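Local coordinates for nitrite oxidoreductase subunit A (Kuenenia stuttgartiensis, PDB 7B04), which belongs to the molybdopterin oxidoreductase family, with a molybdenum atom, two MD1 groups and an iron/sulfur cluster bound in its fold, at residues H273-S283 against N530-R540; A609-W617 against F1087-T1096. All blocks are in the same frame, centred on the assembly; numbering follows the deposited sequence.

Interaction 1 of 2, residues H273-S283 against N530-R540; sequences HGDQAPGHPFS and NHYFHATLMNR. With MO (molybdenum atom), chain C; MD1 (phosphoric acid 4-(2-amino-4-oxo-3,4,5,6,-tetrahydro-pteridin-6-yl)-2-hydroxy-3,4-dimercapto-but-3-en-yl ester guanylate ester), chain D.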
loop_
_atom_site.group_PDB
_atom_site.type_symbol
_atom_site.label_atom_id
_atom_site.label_comp_id
_atom_site.label_asym_id
_atom_site.label_seq_id
_atom_site.Cartn_x
_atom_site.Cartn_y
_atom_site.Cartn_z
ATOM N N HIS B 273 16.111 8.085 10.015
ATOM C CA HIS B 273 15.462 7.256 9.010
ATOM C C HIS B 273 16.183 7.272 7.666
ATOM O O HIS B 273 15.753 6.571 6.744
ATOM C CB HIS B 273 14.008 7.706 8.841
ATOM C CG HIS B 273 13.145 7.423 10.032
ATOM N ND1 HIS B 273 11.918 8.022 10.221
ATOM C CD2 HIS B 273 13.329 6.603 11.093
ATOM C CE1 HIS B 273 11.389 7.590 11.351
ATOM N NE2 HIS B 273 12.222 6.724 11.897
ATOM N N GLY B 274 17.277 8.019 7.531
ATOM C CA GLY B 274 17.925 8.132 6.240
ATOM C C GLY B 274 17.165 8.965 5.240
ATOM O O GLY B 274 17.377 8.819 4.034
ATOM N N ASP B 275 16.288 9.847 5.716
ATOM C CA ASP B 275 15.375 10.581 4.857
ATOM C C ASP B 275 15.948 11.904 4.346
ATOM O O ASP B 275 15.518 12.378 3.286
ATOM C CB ASP B 275 14.065 10.842 5.607
ATOM C CG ASP B 275 13.234 9.582 5.821
ATOM O OD1 ASP B 275 13.336 8.634 5.015
ATOM O OD2 ASP B 275 12.462 9.555 6.802
ATOM N N GLN B 276 16.886 12.514 5.063
ATOM C CA GLN B 276 17.463 13.818 4.648
ATOM C C GLN B 276 18.334 13.626 3.416
ATOM O O GLN B 276 18.922 12.582 3.323
ATOM C CB GLN B 276 18.292 14.382 5.803
ATOM C CG GLN B 276 19.424 15.320 5.412
ATOM C CD GLN B 276 19.664 16.528 6.278
ATOM O OE1 GLN B 276 19.088 17.583 6.078
ATOM N NE2 GLN B 276 20.583 16.399 7.209
ATOM N N ALA B 277 18.355 14.564 2.475
ATOM C CA ALA B 277 19.362 14.425 1.412
ATOM C C ALA B 277 20.611 15.156 1.914
ATOM O O ALA B 277 20.634 16.361 1.846
ATOM C CB ALA B 277 18.835 15.038 0.160
ATOM N N PRO B 278 21.706 14.472 2.288
ATOM C CA PRO B 278 22.861 15.118 2.937
ATOM C C PRO B 278 23.541 16.186 2.099
ATOM O O PRO B 278 24.194 17.071 2.665
ATOM C CB PRO B 278 23.811 13.942 3.201
ATOM C CG PRO B 278 22.898 12.729 3.161
ATOM C CD PRO B 278 21.953 13.034 2.072
ATOM N N GLY B 279 23.406 16.134 0.775
ATOM C CA GLY B 279 24.054 17.127 -0.068
ATOM C C GLY B 279 23.392 18.486 -0.021
ATOM O O GLY B 279 24.023 19.479 -0.386
ATOM N N HIS B 280 22.135 18.550 0.422
ATOM C CA HIS B 280 21.408 19.816 0.412
ATOM C C HIS B 280 22.021 20.886 1.314
ATOM O O HIS B 280 22.120 22.042 0.863
ATOM C CB HIS B 280 19.942 19.561 0.776
ATOM C CG HIS B 280 19.148 18.946 -0.332
ATOM N ND1 HIS B 280 17.808 18.646 -0.212
ATOM C CD2 HIS B 280 19.507 18.574 -1.583
ATOM C CE1 HIS B 280 17.376 18.120 -1.344
ATOM N NE2 HIS B 280 18.386 18.063 -2.191
ATOM N N PRO B 281 22.441 20.605 2.554
ATOM C CA PRO B 281 23.161 21.639 3.317
ATOM C C PRO B 281 24.446 22.098 2.651
ATOM O O PRO B 281 24.894 23.222 2.909
ATOM C CB PRO B 281 23.438 20.959 4.665
ATOM C CG PRO B 281 22.377 19.929 4.785
ATOM C CD PRO B 281 22.157 19.423 3.390
ATOM N N PHE B 282 25.054 21.265 1.805
ATOM C CA PHE B 282 26.271 21.660 1.105
ATOM C C PHE B 282 25.960 22.477 -0.144
ATOM O O PHE B 282 26.671 23.441 -0.450
ATOM C CB PHE B 282 27.090 20.423 0.732
ATOM C CG PHE B 282 27.603 19.654 1.915
ATOM C CD1 PHE B 282 28.747 20.060 2.580
ATOM C CD2 PHE B 282 26.944 18.520 2.359
ATOM C CE1 PHE B 282 29.222 19.350 3.667
ATOM C CE2 PHE B 282 27.413 17.807 3.445
ATOM C CZ PHE B 282 28.554 18.222 4.100
ATOM N N SER B 283 24.906 22.107 -0.875
ATOM C CA SER B 283 24.637 22.737 -2.164
ATOM C C SER B 283 23.894 24.059 -2.009
ATOM O O SER B 283 24.237 25.046 -2.671
ATOM C CB SER B 283 23.844 21.783 -3.057
ATOM O OG SER B 283 24.597 20.619 -3.353
ATOM N N ASN B 530 19.453 7.982 -1.397
ATOM C CA ASN B 530 19.834 8.553 -0.109
ATOM C C ASN B 530 20.189 7.500 0.931
ATOM O O ASN B 530 20.765 7.851 1.966
ATOM C CB ASN B 530 18.719 9.445 0.436
ATOM C CG ASN B 530 18.746 10.839 -0.154
ATOM O OD1 ASN B 530 19.794 11.328 -0.574
ATOM N ND2 ASN B 530 17.591 11.493 -0.179
ATOM N N HIS B 531 19.869 6.230 0.688
ATOM C CA HIS B 531 20.214 5.153 1.606
ATOM C C HIS B 531 21.497 4.435 1.196
ATOM O O HIS B 531 21.699 3.270 1.553
ATOM C CB HIS B 531 19.053 4.165 1.721
ATOM C CG HIS B 531 17.929 4.655 2.582
ATOM N ND1 HIS B 531 16.732 3.982 2.698
ATOM C CD2 HIS B 531 17.825 5.748 3.375
ATOM C CE1 HIS B 531 15.938 4.640 3.524
ATOM N NE2 HIS B 531 16.577 5.716 3.947
ATOM N N TYR B 532 22.377 5.123 0.468
ATOM C CA TYR B 532 23.733 4.661 0.210
ATOM C C TYR B 532 24.726 5.645 0.818
ATOM O O TYR B 532 24.415 6.821 1.030
ATOM C CB TYR B 532 23.996 4.494 -1.291
ATOM C CG TYR B 532 23.233 3.352 -1.921
ATOM C CD1 TYR B 532 23.659 2.038 -1.768
ATOM C CD2 TYR B 532 22.089 3.587 -2.668
ATOM C CE1 TYR B 532 22.962 0.991 -2.343
ATOM C CE2 TYR B 532 21.388 2.548 -3.245
ATOM C CZ TYR B 532 21.827 1.253 -3.081
ATOM O OH TYR B 532 21.124 0.222 -3.659
ATOM N N PHE B 533 25.935 5.139 1.087
ATOM C CA PHE B 533 26.921 5.883 1.868
ATOM C C PHE B 533 27.212 7.245 1.255
ATOM O O PHE B 533 27.223 8.265 1.954
ATOM C CB PHE B 533 28.205 5.068 1.997
ATOM C CG PHE B 533 29.221 5.675 2.915
ATOM C CD1 PHE B 533 29.140 5.481 4.283
ATOM C CD2 PHE B 533 30.261 6.441 2.411
ATOM C CE1 PHE B 533 30.079 6.036 5.132
ATOM C CE2 PHE B 533 31.201 6.998 3.254
ATOM C CZ PHE B 533 31.110 6.796 4.616
ATOM N N HIS B 534 27.430 7.287 -0.054
ATOM C CA HIS B 534 27.849 8.519 -0.716
ATOM C C HIS B 534 26.658 9.293 -1.248
ATOM O O HIS B 534 26.726 9.954 -2.291
ATOM C CB HIS B 534 28.846 8.193 -1.826
ATOM C CG HIS B 534 30.142 7.651 -1.315
ATOM N ND1 HIS B 534 31.070 8.434 -0.661
ATOM C CD2 HIS B 534 30.656 6.399 -1.339
ATOM C CE1 HIS B 534 32.102 7.688 -0.313
ATOM N NE2 HIS B 534 31.877 6.449 -0.713
ATOM N N ALA B 535 25.526 9.182 -0.545
ATOM C CA ALA B 535 24.356 9.991 -0.883
ATOM C C ALA B 535 24.696 11.480 -0.899
ATOM O O ALA B 535 24.204 12.232 -1.753
ATOM C CB ALA B 535 23.213 9.698 0.103
ATOM N N THR B 536 25.556 11.910 0.025
ATOM C CA THR B 536 25.987 13.306 0.082
ATOM C C THR B 536 26.532 13.779 -1.255
ATOM O O THR B 536 26.164 14.855 -1.745
ATOM C CB THR B 536 27.066 13.474 1.162
ATOM O OG1 THR B 536 26.584 12.986 2.415
ATOM C CG2 THR B 536 27.444 14.947 1.324
ATOM N N LEU B 537 27.391 12.973 -1.864
ATOM C CA LEU B 537 27.915 13.294 -3.184
ATOM C C LEU B 537 26.819 13.229 -4.235
ATOM O O LEU B 537 26.756 14.074 -5.138
ATOM C CB LEU B 537 29.030 12.310 -3.545
ATOM C CG LEU B 537 30.383 12.491 -2.883
ATOM C CD1 LEU B 537 31.129 11.178 -3.005
ATOM C CD2 LEU B 537 31.136 13.624 -3.548
ATOM N N MET B 538 25.949 12.226 -4.128
ATOM C CA MET B 538 24.872 12.050 -5.097
ATOM C C MET B 538 23.930 13.249 -5.108
ATOM O O MET B 538 23.559 13.747 -6.174
ATOM C CB MET B 538 24.099 10.771 -4.774
ATOM C CG MET B 538 24.547 9.558 -5.557
ATOM S SD MET B 538 23.969 8.057 -4.730
ATOM C CE MET B 538 23.757 6.928 -6.094
ATOM N N ASN B 539 23.544 13.738 -3.929
ATOM C CA ASN B 539 22.629 14.873 -3.883
ATOM C C ASN B 539 23.290 16.122 -4.444
ATOM O O ASN B 539 22.657 16.900 -5.169
ATOM C CB ASN B 539 22.146 15.100 -2.455
ATOM C CG ASN B 539 21.465 13.883 -1.880
ATOM O OD1 ASN B 539 21.926 13.316 -0.900
ATOM N ND2 ASN B 539 20.364 13.469 -2.495
ATOM N N ARG B 540 24.566 16.331 -4.118
ATOM C CA ARG B 540 25.319 17.400 -4.758
ATOM C C ARG B 540 25.370 17.188 -6.264
ATOM O O ARG B 540 25.268 18.144 -7.041
ATOM C CB ARG B 540 26.728 17.471 -4.173
ATOM C CG ARG B 540 26.772 17.904 -2.721
ATOM C CD ARG B 540 28.155 17.692 -2.137
ATOM N NE ARG B 540 29.154 18.527 -2.798
ATOM C CZ ARG B 540 30.465 18.374 -2.658
ATOM N NH1 ARG B 540 30.944 17.414 -1.878
ATOM N NH2 ARG B 540 31.300 19.180 -3.299
HETATM MO MO MO C . 11.448 7.970 5.785
HETATM P PB MD1 D . 8.795 4.600 12.029
HETATM O O3B MD1 D . 7.579 3.815 11.249
HETATM O O1B MD1 D . 9.284 3.711 13.146
HETATM O O2B MD1 D . 8.257 5.883 12.615
HETATM O O3A MD1 D . 10.059 4.972 11.031
HETATM C C10 MD1 D . 9.910 5.041 9.642
HETATM C C11 MD1 D . 11.191 4.477 8.961
HETATM O O11 MD1 D . 10.942 2.940 8.566
HETATM C C12 MD1 D . 11.552 5.226 7.918
HETATM S S12 MD1 D . 10.467 6.588 7.400
HETATM C C13 MD1 D . 12.851 5.059 7.076
HETATM S S13 MD1 D . 13.004 6.262 5.721
HETATM C C14 MD1 D . 13.928 4.087 7.205
HETATM N N15 MD1 D . 13.760 3.112 5.946
HETATM C C16 MD1 D . 14.454 1.886 6.011
HETATM C C15 MD1 D . 14.569 1.061 4.779
HETATM O O14 MD1 D . 14.091 1.449 3.767
HETATM N N17 MD1 D . 15.283 -0.243 4.818
HETATM C C17 MD1 D . 15.899 -0.748 6.140
HETATM N N16 MD1 D . 16.599 -2.018 6.175
HETATM N N18 MD1 D . 15.792 0.080 7.396
HETATM C C20 MD1 D . 15.109 1.346 7.382
HETATM N N8 MD1 D . 15.031 2.073 8.580
HETATM C C7 MD1 D . 14.179 3.425 8.534
HETATM P PA MD1 D . 6.123 3.477 11.949
HETATM O O1A MD1 D . 5.043 3.386 10.899
HETATM O O2A MD1 D . 6.255 2.157 12.650
HETATM O "O5'" MD1 D . 5.678 4.555 13.109
HETATM C "C5'" MD1 D . 4.358 4.453 13.568
HETATM C "C4'" MD1 D . 4.298 3.640 14.907
HETATM O "O4'" MD1 D . 3.478 4.436 15.962
HETATM C "C1'" MD1 D . 2.082 3.744 16.006
HETATM N N9 MD1 D . 0.983 4.744 15.905
HETATM C C4 MD1 D . 0.806 5.599 16.898
HETATM N N3 MD1 D . 1.536 5.776 18.179
HETATM C C2 MD1 D . 1.118 6.820 19.105
HETATM N N2 MD1 D . 1.833 6.988 20.349
HETATM N N1 MD1 D . 0.007 7.684 18.795
HETATM C C6 MD1 D . -0.689 7.507 17.560
HETATM O O6 MD1 D . -1.603 8.213 17.299
HETATM C C5 MD1 D . -0.247 6.405 16.587
HETATM N N7 MD1 D . -0.703 6.026 15.398
HETATM C C8 MD1 D . 0.053 4.994 14.964
HETATM C "C2'" MD1 D . 2.062 2.936 15.023
HETATM O "O2'" MD1 D . 1.301 1.740 15.370
HETATM C "C3'" MD1 D . 3.649 2.550 14.744
HETATM O "O3'" MD1 D . 4.074 1.546 15.713
#
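Asn530 lays its carboxamide beside the backbone of Ala277, OD1 reaching to 3.7 Å from CA of that alanine, while its CB faces the carbonyl of Gly274. His531 comes next. With chi1 at -77° its CG stands beside its own backbone N, and the ring swings toward the backbone of His273 and Gly274. There NE2 donates to His273 O over 3.0 Å in a bond bent to 138°, somewhat uncertain because that oxygen is crowded in the model. CE1, next to NE2 in the ring, lies 3.6 Å from N15 of MD1. The chain then turns away until helix 535-540, whose N-cap is His534. Ala535 CB takes Pro278 CD at 4.1 Å. Thr536 runs close to the type I turn Ala277-His280: its CA and that of Gly279 are 4.3 Å apart, a spacing that a residue without a side chain allows. Thr536 CG2, anti to the backbone N, rests 3.6 Å from Phe282 CE2, whereas OG1 bonds His1068. Asn539 sets CB against Gly279, 3.7 Å from its CA. The aliphatic part of Arg540 finishes the packing, CG lying 3.5 Å from Ser283 OG; its guanidinium goes on to the carbonyls of Glu842 and Asn843. At the cofactor end, Asp275 grips molybdenum through both OD1 and OD2, alongside the two sulfurs of one MD1, a bidentate aspartate ligand as in NarG-type molybdopterin enzymes.

Interaction 2 of 2, residues A609-W617 against F1087-T1096; sequences ALDEEVAYW and FEADNHCINT
The long loop from strand 1083-1084 to strand 1102-1109 lays Phe1087, Ala1089, Cys1093, Ile1094 and Thr1096 along the extended chain that leads into helix 615-618. Asp611 CB meets Ala1089 CB at 3.6 Å, its carboxylate being bonded by Asn266. Phe1087 brings CZ to 3.5 Å from Asp611 O, and the amide nitrogens of Glu612 and Glu613 lie near the plane of its ring, at the edge. Glu613 runs its CG past Cys1093 SG, and a bend at chi2 (-65°) then turns the carboxylate toward the carbonyl of Ile1094. These two acceptors do not bond; OE2 is held by Thr271. Ile1094 is shared by two residues: its CG2 touches Ala615 CB at 3.5 Å, and its CD1 sits over one face of the Tyr616 ring in a CH-pi contact, 4.3 Å from the centroid and 23° off the normal. Ala615 CB also meets Thr1096 CG2 at 3.7 Å, while Thr1096 OG1 bonds Lys661 and the carbonyl of Trp272. Glu612 forms a salt bridge with Lys223 of strand 222-226, Arg265 of strand 265-266 bonds the carbonyls of Leu610 and Asp611, and Trp617 packs on helix 663-670.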
loop_
_atom_site.group_PDB
_atom_site.type_symbol
_atom_site.label_atom_id
_atom_site.label_comp_id
_atom_site.label_asym_id
_atom_site.label_seq_id
_atom_site.Cartn_x
_atom_site.Cartn_y
_atom_site.Cartn_z
ATOM N N ALA B 609 17.425 20.832 26.494
ATOM C CA ALA B 609 17.522 19.474 25.987
ATOM C C ALA B 609 18.466 19.508 24.795
ATOM O O ALA B 609 18.193 20.194 23.804
ATOM C CB ALA B 609 16.147 18.941 25.583
ATOM N N LEU B 610 19.564 18.767 24.888
ATOM C CA LEU B 610 20.587 18.769 23.851
ATOM C C LEU B 610 20.235 17.727 22.799
ATOM O O LEU B 610 20.158 16.532 23.102
ATOM C CB LEU B 610 21.963 18.492 24.456
ATOM C CG LEU B 610 23.147 18.511 23.490
ATOM C CD1 LEU B 610 23.284 19.877 22.834
ATOM C CD2 LEU B 610 24.422 18.135 24.227
ATOM N N ASP B 611 20.023 18.178 21.567
ATOM C CA ASP B 611 19.629 17.264 20.506
ATOM C C ASP B 611 20.724 16.235 20.246
ATOM O O ASP B 611 21.917 16.501 20.414
ATOM C CB ASP B 611 19.320 18.040 19.227
ATOM C CG ASP B 611 18.121 18.955 19.378
ATOM O OD1 ASP B 611 17.243 18.657 20.213
ATOM O OD2 ASP B 611 18.059 19.975 18.662
ATOM N N GLU B 612 20.301 15.039 19.840
ATOM C CA GLU B 612 21.214 13.950 19.529
ATOM C C GLU B 612 20.670 13.173 18.339
ATOM O O GLU B 612 19.460 13.144 18.097
ATOM C CB GLU B 612 21.408 13.016 20.738
ATOM C CG GLU B 612 22.271 11.784 20.467
ATOM C CD GLU B 612 22.447 10.905 21.688
ATOM O OE1 GLU B 612 22.045 11.331 22.790
ATOM O OE2 GLU B 612 22.979 9.784 21.545
ATOM N N GLU B 613 21.580 12.544 17.600
ATOM C CA GLU B 613 21.228 11.679 16.484
ATOM C C GLU B 613 21.107 10.234 16.950
ATOM O O GLU B 613 21.943 9.741 17.713
ATOM C CB GLU B 613 22.265 11.780 15.367
ATOM C CG GLU B 613 21.659 11.796 13.983
ATOM C CD GLU B 613 20.953 10.511 13.631
ATOM O OE1 GLU B 613 21.358 9.459 14.152
ATOM O OE2 GLU B 613 19.988 10.553 12.845
ATOM N N VAL B 614 20.058 9.556 16.480
ATOM C CA VAL B 614 19.788 8.191 16.920
ATOM C C VAL B 614 20.849 7.212 16.417
ATOM O O VAL B 614 21.136 6.210 17.082
ATOM C CB VAL B 614 18.376 7.773 16.464
ATOM C CG1 VAL B 614 18.082 6.329 16.841
ATOM C CG2 VAL B 614 17.329 8.706 17.050
ATOM N N ALA B 615 21.464 7.486 15.259
ATOM C CA ALA B 615 22.338 6.495 14.628
ATOM C C ALA B 615 23.508 6.098 15.519
ATOM O O ALA B 615 24.044 4.995 15.372
ATOM C CB ALA B 615 22.861 7.008 13.290
ATOM N N TYR B 616 23.926 6.976 16.433
ATOM C CA TYR B 616 25.007 6.611 17.343
ATOM C C TYR B 616 24.617 5.411 18.193
ATOM O O TYR B 616 25.430 4.505 18.410
ATOM C CB TYR B 616 25.384 7.805 18.218
ATOM C CG TYR B 616 25.949 8.955 17.421
ATOM C CD1 TYR B 616 27.258 8.925 16.959
ATOM C CD2 TYR B 616 25.170 10.061 17.112
ATOM C CE1 TYR B 616 27.778 9.969 16.221
ATOM C CE2 TYR B 616 25.681 11.111 16.375
ATOM C CZ TYR B 616 26.985 11.059 15.932
ATOM O OH TYR B 616 27.500 12.099 15.196
ATOM N N TRP B 617 23.371 5.378 18.667
ATOM C CA TRP B 617 22.852 4.174 19.308
ATOM C C TRP B 617 22.935 2.978 18.365
ATOM O O TRP B 617 23.406 1.900 18.747
ATOM C CB TRP B 617 21.413 4.406 19.768
ATOM C CG TRP B 617 20.681 3.142 20.043
ATOM C CD1 TRP B 617 20.835 2.322 21.122
ATOM C CD2 TRP B 617 19.684 2.535 19.215
ATOM N NE1 TRP B 617 19.989 1.244 21.021
ATOM C CE2 TRP B 617 19.272 1.351 19.859
ATOM C CE3 TRP B 617 19.096 2.879 17.995
ATOM C CZ2 TRP B 617 18.302 0.512 19.325
ATOM C CZ3 TRP B 617 18.134 2.043 17.467
ATOM C CH2 TRP B 617 17.745 0.876 18.133
ATOM N N PHE B 1087 26.481 20.504 13.553
ATOM C CA PHE B 1087 25.286 19.639 13.616
ATOM C C PHE B 1087 24.028 20.340 14.104
ATOM O O PHE B 1087 24.075 21.185 14.968
ATOM C CB PHE B 1087 25.609 18.423 14.482
ATOM C CG PHE B 1087 24.509 17.895 15.357
ATOM C CD1 PHE B 1087 24.001 18.645 16.393
ATOM C CD2 PHE B 1087 24.025 16.622 15.177
ATOM C CE1 PHE B 1087 22.998 18.148 17.204
ATOM C CE2 PHE B 1087 23.028 16.128 15.988
ATOM C CZ PHE B 1087 22.513 16.894 16.994
ATOM N N GLU B 1088 22.927 19.988 13.453
ATOM C CA GLU B 1088 21.561 20.342 13.860
ATOM C C GLU B 1088 20.787 19.047 13.719
ATOM O O GLU B 1088 20.837 18.498 12.634
ATOM C CB GLU B 1088 20.929 21.267 12.842
ATOM C CG GLU B 1088 19.438 21.378 13.020
ATOM C CD GLU B 1088 19.108 22.784 13.408
ATOM O OE1 GLU B 1088 18.221 22.987 14.206
ATOM O OE2 GLU B 1088 19.782 23.643 12.932
ATOM N N ALA B 1089 20.095 18.595 14.757
ATOM C CA ALA B 1089 19.335 17.357 14.606
ATOM C C ALA B 1089 18.324 17.543 13.484
ATOM O O ALA B 1089 17.662 18.583 13.388
ATOM C CB ALA B 1089 18.661 16.945 15.911
ATOM N N ASP B 1090 18.254 16.554 12.594
ATOM C CA ASP B 1090 17.448 16.570 11.380
ATOM C C ASP B 1090 17.964 17.591 10.371
ATOM O O ASP B 1090 17.252 17.910 9.412
ATOM C CB ASP B 1090 15.963 16.797 11.672
ATOM C CG ASP B 1090 15.424 15.832 12.740
ATOM O OD1 ASP B 1090 15.987 14.725 12.888
ATOM O OD2 ASP B 1090 14.418 16.157 13.407
ATOM N N ASN B 1091 19.173 18.134 10.571
ATOM C CA ASN B 1091 19.782 19.084 9.641
ATOM C C ASN B 1091 21.292 18.989 9.803
ATOM O O ASN B 1091 21.852 19.658 10.673
ATOM C CB ASN B 1091 19.310 20.492 9.929
ATOM C CG ASN B 1091 19.581 21.441 8.793
ATOM O OD1 ASN B 1091 19.675 21.039 7.635
ATOM N ND2 ASN B 1091 19.693 22.721 9.118
ATOM N N HIS B 1092 21.952 18.285 8.886
ATOM C CA HIS B 1092 23.382 17.990 8.933
ATOM C C HIS B 1092 23.767 17.179 10.175
ATOM O O HIS B 1092 24.462 17.647 11.091
ATOM C CB HIS B 1092 24.223 19.250 8.893
ATOM C CG HIS B 1092 25.679 18.962 8.716
ATOM N ND1 HIS B 1092 26.140 18.117 7.727
ATOM C CD2 HIS B 1092 26.759 19.302 9.459
ATOM C CE1 HIS B 1092 27.450 18.008 7.825
ATOM N NE2 HIS B 1092 27.848 18.714 8.868
ATOM N N CYS B 1093 23.283 15.946 10.209
ATOM C CA CYS B 1093 23.813 14.922 11.093
ATOM C C CYS B 1093 23.753 13.604 10.328
ATOM O O CYS B 1093 23.499 13.579 9.114
ATOM C CB CYS B 1093 23.087 14.931 12.451
ATOM S SG CYS B 1093 21.322 14.691 12.425
ATOM N N ILE B 1094 24.062 12.507 11.029
ATOM C CA ILE B 1094 24.205 11.207 10.373
ATOM C C ILE B 1094 22.911 10.823 9.677
ATOM O O ILE B 1094 21.826 10.849 10.275
ATOM C CB ILE B 1094 24.599 10.106 11.368
ATOM C CG1 ILE B 1094 26.057 10.216 11.793
ATOM C CG2 ILE B 1094 24.424 8.757 10.732
ATOM C CD1 ILE B 1094 26.567 8.948 12.530
ATOM N N ASN B 1095 23.028 10.444 8.406
ATOM C CA ASN B 1095 21.902 10.016 7.584
ATOM C C ASN B 1095 22.072 8.526 7.321
ATOM O O ASN B 1095 22.917 8.121 6.516
ATOM C CB ASN B 1095 21.862 10.794 6.278
ATOM C CG ASN B 1095 20.451 11.072 5.820
ATOM O OD1 ASN B 1095 19.726 11.850 6.440
ATOM N ND2 ASN B 1095 20.042 10.424 4.737
ATOM N N THR B 1096 21.297 7.710 8.028
ATOM C CA THR B 1096 21.515 6.271 8.019
ATOM C C THR B 1096 21.260 5.683 6.637
ATOM O O THR B 1096 20.411 6.159 5.870
ATOM C CB THR B 1096 20.621 5.587 9.032
ATOM O OG1 THR B 1096 19.268 5.629 8.564
ATOM C CG2 THR B 1096 20.761 6.259 10.389
#

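Interactions 1 and 2 have centres about 14 Å apart, both buried deep in the chain, and interaction 1 is complete along the chain before interaction 2 begins: 273-283 and 530-540 come first, then 609-617 and 1087-1096. They meet where 273-283 runs beside 1087-1096. Gln276 N makes a weak hydrogen bond to Asn1095 OD1, and Gly274 N lies 3.3 Å from Thr1096 OG1. Interaction 1 holds Asp275, the aspartate ligand of molybdenum; the side chain of Thr1096 in interaction 2 is about 9 Å from the metal and about 6 Å from an MD1. The loop before strand 1102-1109 is thus joined to segments of the molybdopterin oxidoreductase family region beside the buried cofactors.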